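Local structure of acyl-CoA dehydrogenase domain protein Tcur3481 (Thermomonospora curvata, 6WY9) at residues B[12-23]-B[43-52]. The protein binds FAD and probably acts as an acyl-CoA dehydrogenase. Residues are numbered along the deposited sequence; the frame is centred on the assembly and turned at random.
Sequences LQGLARQIFTDH and LWRELAGAGL
Phe20 meets Leu43 at the rim of its ring: Leu43 CD2 lies close to the ring plane, 4.0 Å from Phe20 CE1. Leu47 CD1 approaches the same carbon, 4.1 Å from Phe20 CE1. Both leucines cross the phenylalanine side chain at about a right angle. The other flat group, His23, carries CB of its own neighbour Asp22 over one face. Across the contact His23 NE2 meets the aliphatic part of Glu46, 3.9 Å from Glu46 CG. The imidazole and carboxylate planes are 64° apart. Ile19 sits at the centre. A chi1 of -68° puts CG2 anti to the backbone N and CG1 beside it, which sends CG2 to Leu43 and Leu47 and CD1 to Ala50 and Leu52. The distance from Ile19 CG2 to Leu43 CD1, 3.4 Å, is tight for two methyl carbons. CD1 goes the other way along the helix, 3.6 Å from Ala50 CB, and meets Leu52 CD1 tip to tip. An alanine at Ile19 is likely to open a gap among Leu43, Leu47, Ala50 and Leu52, leaving their methyl groups less firmly held. Leu52 CD1 also packs on the backbone at Ala16, 3.9 Å from Ala16 CA, while Leu52 CD2 touches Leu12 CD2. Gly51 closes helix 41-49 in a Schellman motif, and the chain then turns Leu52 back into the interface. No hydrogen bond links the segments; the contact is mostly apolar packing. The two helix segments run nearly antiparallel (159°), their axes 10.5 Å apart, within the family's N-terminal helical domain. Leu12 continues the packing onto helix 67-80, where Arg17 forms a salt bridge with Glu77. Phe20 and Leu47 both touch Leu87 of helix 87-100, so that helix packs against both members of the pair.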
loop_
_atom_site.group_PDB
_atom_site.type_symbol
_atom_site.label_atom_id
_atom_site.label_comp_id
_atom_site.label_asym_id
_atom_site.label_seq_id
_atom_site.Cartn_x
_atom_site.Cartn_y
_atom_site.Cartn_z
ATOM N N LEU B 12 -5.912 20.684 -30.508
ATOM C CA LEU B 12 -4.527 20.634 -30.049
ATOM C C LEU B 12 -4.090 19.195 -29.811
ATOM O O LEU B 12 -3.032 18.751 -30.272
ATOM C CB LEU B 12 -4.399 21.450 -28.760
ATOM C CG LEU B 12 -3.030 21.850 -28.216
ATOM C CD1 LEU B 12 -3.267 22.803 -27.073
ATOM C CD2 LEU B 12 -2.290 20.657 -27.727
ATOM N N GLN B 13 -4.923 18.442 -29.105
ATOM C CA GLN B 13 -4.561 17.089 -28.720
ATOM C C GLN B 13 -4.384 16.177 -29.943
ATOM O O GLN B 13 -3.425 15.396 -30.026
ATOM C CB GLN B 13 -5.630 16.559 -27.775
ATOM C CG GLN B 13 -5.414 15.147 -27.345
ATOM C CD GLN B 13 -6.468 14.708 -26.362
ATOM O OE1 GLN B 13 -6.198 14.579 -25.176
ATOM N NE2 GLN B 13 -7.677 14.475 -26.848
ATOM N N GLY B 14 -5.309 16.249 -30.898
ATOM C CA GLY B 14 -5.180 15.418 -32.083
ATOM C C GLY B 14 -3.930 15.733 -32.881
ATOM O O GLY B 14 -3.259 14.831 -33.396
ATOM N N LEU B 15 -3.603 17.017 -33.007
ATOM C CA LEU B 15 -2.415 17.404 -33.760
ATOM C C LEU B 15 -1.160 16.861 -33.084
ATOM O O LEU B 15 -0.301 16.242 -33.735
ATOM C CB LEU B 15 -2.374 18.928 -33.884
ATOM C CG LEU B 15 -1.373 19.668 -34.759
ATOM C CD1 LEU B 15 -1.203 18.941 -36.085
ATOM C CD2 LEU B 15 -1.828 21.148 -34.983
ATOM N N ALA B 16 -1.038 17.088 -31.772
ATOM C CA ALA B 16 0.126 16.580 -31.053
ATOM C C ALA B 16 0.205 15.065 -31.165
ATOM O O ALA B 16 1.280 14.500 -31.403
ATOM C CB ALA B 16 0.084 17.009 -29.588
ATOM N N ARG B 17 -0.934 14.397 -31.050
ATOM C CA ARG B 17 -0.943 12.945 -31.138
ATOM C C ARG B 17 -0.396 12.466 -32.476
ATOM O O ARG B 17 0.374 11.502 -32.527
ATOM C CB ARG B 17 -2.356 12.424 -30.925
ATOM C CG ARG B 17 -2.458 10.919 -30.987
ATOM C CD ARG B 17 -3.766 10.459 -30.307
ATOM N NE ARG B 17 -3.735 10.614 -28.841
ATOM C CZ ARG B 17 -4.806 10.666 -28.039
ATOM N NH1 ARG B 17 -6.039 10.593 -28.525
ATOM N NH2 ARG B 17 -4.647 10.802 -26.732
ATOM N N GLN B 18 -0.790 13.118 -33.576
ATOM C CA GLN B 18 -0.328 12.671 -34.882
ATOM C C GLN B 18 1.167 12.896 -35.024
ATOM O O GLN B 18 1.893 12.049 -35.561
ATOM C CB GLN B 18 -1.066 13.413 -35.995
ATOM C CG GLN B 18 -0.642 12.949 -37.386
ATOM C CD GLN B 18 -1.068 11.518 -37.676
ATOM O OE1 GLN B 18 -0.232 10.614 -37.854
ATOM N NE2 GLN B 18 -2.378 11.297 -37.704
ATOM N N ILE B 19 1.641 14.059 -34.579
ATOM C CA ILE B 19 3.057 14.367 -34.730
ATOM C C ILE B 19 3.894 13.412 -33.873
ATOM O O ILE B 19 4.876 12.814 -34.343
ATOM C CB ILE B 19 3.295 15.849 -34.401
ATOM C CG1 ILE B 19 2.634 16.711 -35.496
ATOM C CG2 ILE B 19 4.810 16.211 -34.184
ATOM C CD1 ILE B 19 2.715 18.173 -35.147
ATOM N N PHE B 20 3.471 13.200 -32.625
ATOM C CA PHE B 20 4.212 12.296 -31.750
ATOM C C PHE B 20 4.163 10.872 -32.273
ATOM O O PHE B 20 5.152 10.143 -32.196
ATOM C CB PHE B 20 3.655 12.356 -30.322
ATOM C CG PHE B 20 4.001 13.624 -29.575
ATOM C CD1 PHE B 20 5.291 14.144 -29.599
ATOM C CD2 PHE B 20 3.043 14.277 -28.815
ATOM C CE1 PHE B 20 5.618 15.293 -28.893
ATOM C CE2 PHE B 20 3.370 15.434 -28.112
ATOM C CZ PHE B 20 4.645 15.943 -28.151
ATOM N N THR B 21 3.008 10.451 -32.790
ATOM C CA THR B 21 2.864 9.115 -33.346
ATOM C C THR B 21 3.774 8.902 -34.550
ATOM O O THR B 21 4.347 7.817 -34.718
ATOM C CB THR B 21 1.416 8.898 -33.743
ATOM O OG1 THR B 21 0.602 8.938 -32.569
ATOM C CG2 THR B 21 1.252 7.527 -34.449
ATOM N N ASP B 22 3.891 9.920 -35.417
ATOM C CA ASP B 22 4.773 9.806 -36.584
ATOM C C ASP B 22 6.252 9.744 -36.212
ATOM O O ASP B 22 7.056 9.231 -37.000
ATOM C CB ASP B 22 4.585 10.992 -37.534
ATOM C CG ASP B 22 3.251 10.983 -38.218
ATOM O OD1 ASP B 22 2.604 9.923 -38.258
ATOM O OD2 ASP B 22 2.871 12.049 -38.743
ATOM N N HIS B 23 6.662 10.297 -35.072
ATOM C CA HIS B 23 8.101 10.380 -34.829
ATOM C C HIS B 23 8.598 9.641 -33.597
ATOM O O HIS B 23 9.810 9.440 -33.476
ATOM C CB HIS B 23 8.552 11.855 -34.790
ATOM C CG HIS B 23 8.374 12.542 -36.109
ATOM N ND1 HIS B 23 8.888 12.029 -37.287
ATOM C CD2 HIS B 23 7.656 13.634 -36.459
ATOM C CE1 HIS B 23 8.515 12.790 -38.302
ATOM N NE2 HIS B 23 7.770 13.772 -37.826
ATOM N N LEU B 43 11.487 16.505 -34.498
ATOM C CA LEU B 43 10.240 16.626 -33.751
ATOM C C LEU B 43 10.031 18.054 -33.238
ATOM O O LEU B 43 8.914 18.588 -33.289
ATOM C CB LEU B 43 10.255 15.651 -32.591
ATOM C CG LEU B 43 9.004 15.648 -31.703
ATOM C CD1 LEU B 43 7.736 15.468 -32.572
ATOM C CD2 LEU B 43 9.107 14.541 -30.605
ATOM N N TRP B 44 11.100 18.682 -32.733
ATOM C CA TRP B 44 11.007 20.059 -32.261
ATOM C C TRP B 44 10.552 20.992 -33.383
ATOM O O TRP B 44 9.696 21.861 -33.186
ATOM C CB TRP B 44 12.360 20.523 -31.720
ATOM C CG TRP B 44 12.210 21.785 -30.953
ATOM C CD1 TRP B 44 12.483 23.063 -31.376
ATOM C CD2 TRP B 44 11.698 21.898 -29.623
ATOM N NE1 TRP B 44 12.189 23.959 -30.375
ATOM C CE2 TRP B 44 11.696 23.273 -29.292
ATOM C CE3 TRP B 44 11.241 20.964 -28.674
ATOM C CZ2 TRP B 44 11.255 23.749 -28.035
ATOM C CZ3 TRP B 44 10.810 21.448 -27.398
ATOM C CH2 TRP B 44 10.821 22.823 -27.108
ATOM N N ARG B 45 11.148 20.852 -34.561
ATOM C CA ARG B 45 10.787 21.739 -35.665
ATOM C C ARG B 45 9.365 21.472 -36.149
ATOM O O ARG B 45 8.636 22.402 -36.530
ATOM C CB ARG B 45 11.781 21.581 -36.812
ATOM C CG ARG B 45 13.151 22.221 -36.595
ATOM C CD ARG B 45 14.001 22.129 -37.892
ATOM N NE ARG B 45 14.134 20.757 -38.408
ATOM C CZ ARG B 45 13.426 20.253 -39.425
ATOM N NH1 ARG B 45 12.522 21.000 -40.050
ATOM N NH2 ARG B 45 13.619 18.996 -39.822
ATOM N N GLU B 46 8.962 20.210 -36.157
ATOM C CA GLU B 46 7.592 19.865 -36.545
ATOM C C GLU B 46 6.578 20.474 -35.574
ATOM O O GLU B 46 5.566 21.051 -35.991
ATOM C CB GLU B 46 7.444 18.337 -36.588
ATOM C CG GLU B 46 8.375 17.610 -37.596
ATOM C CD GLU B 46 7.772 17.586 -38.962
ATOM O OE1 GLU B 46 6.537 17.403 -39.001
ATOM O OE2 GLU B 46 8.500 17.787 -39.971
ATOM N N LEU B 47 6.845 20.355 -34.268
ATOM C CA LEU B 47 6.000 20.989 -33.254
ATOM C C LEU B 47 5.909 22.497 -33.444
ATOM O O LEU B 47 4.826 23.080 -33.303
ATOM C CB LEU B 47 6.541 20.685 -31.855
ATOM C CG LEU B 47 6.400 19.194 -31.522
ATOM C CD1 LEU B 47 7.177 18.863 -30.247
ATOM C CD2 LEU B 47 4.923 18.724 -31.413
ATOM N N ALA B 48 7.051 23.163 -33.660
ATOM C CA ALA B 48 7.015 24.598 -33.926
ATOM C C ALA B 48 6.150 24.910 -35.143
ATOM O O ALA B 48 5.361 25.869 -35.133
ATOM C CB ALA B 48 8.432 25.154 -34.128
ATOM N N GLY B 49 6.305 24.126 -36.208
ATOM C CA GLY B 49 5.625 24.440 -37.450
ATOM C C GLY B 49 4.130 24.256 -37.355
ATOM O O GLY B 49 3.380 24.942 -38.051
ATOM N N ALA B 50 3.678 23.312 -36.514
ATOM C CA ALA B 50 2.261 23.117 -36.247
ATOM C C ALA B 50 1.702 24.128 -35.244
ATOM O O ALA B 50 0.495 24.105 -34.959
ATOM C CB ALA B 50 2.038 21.681 -35.735
ATOM N N GLY B 51 2.545 25.014 -34.706
ATOM C CA GLY B 51 2.085 26.015 -33.774
ATOM C C GLY B 51 1.955 25.496 -32.367
ATOM O O GLY B 51 1.440 26.211 -31.493
ATOM N N LEU B 52 2.438 24.280 -32.110
ATOM C CA LEU B 52 2.252 23.687 -30.804
ATOM C C LEU B 52 3.193 24.265 -29.757
ATOM O O LEU B 52 2.865 24.197 -28.568
ATOM C CB LEU B 52 2.408 22.164 -30.910
ATOM C CG LEU B 52 1.256 21.523 -31.695
ATOM C CD1 LEU B 52 1.541 20.066 -31.972
ATOM C CD2 LEU B 52 0.005 21.633 -30.837
#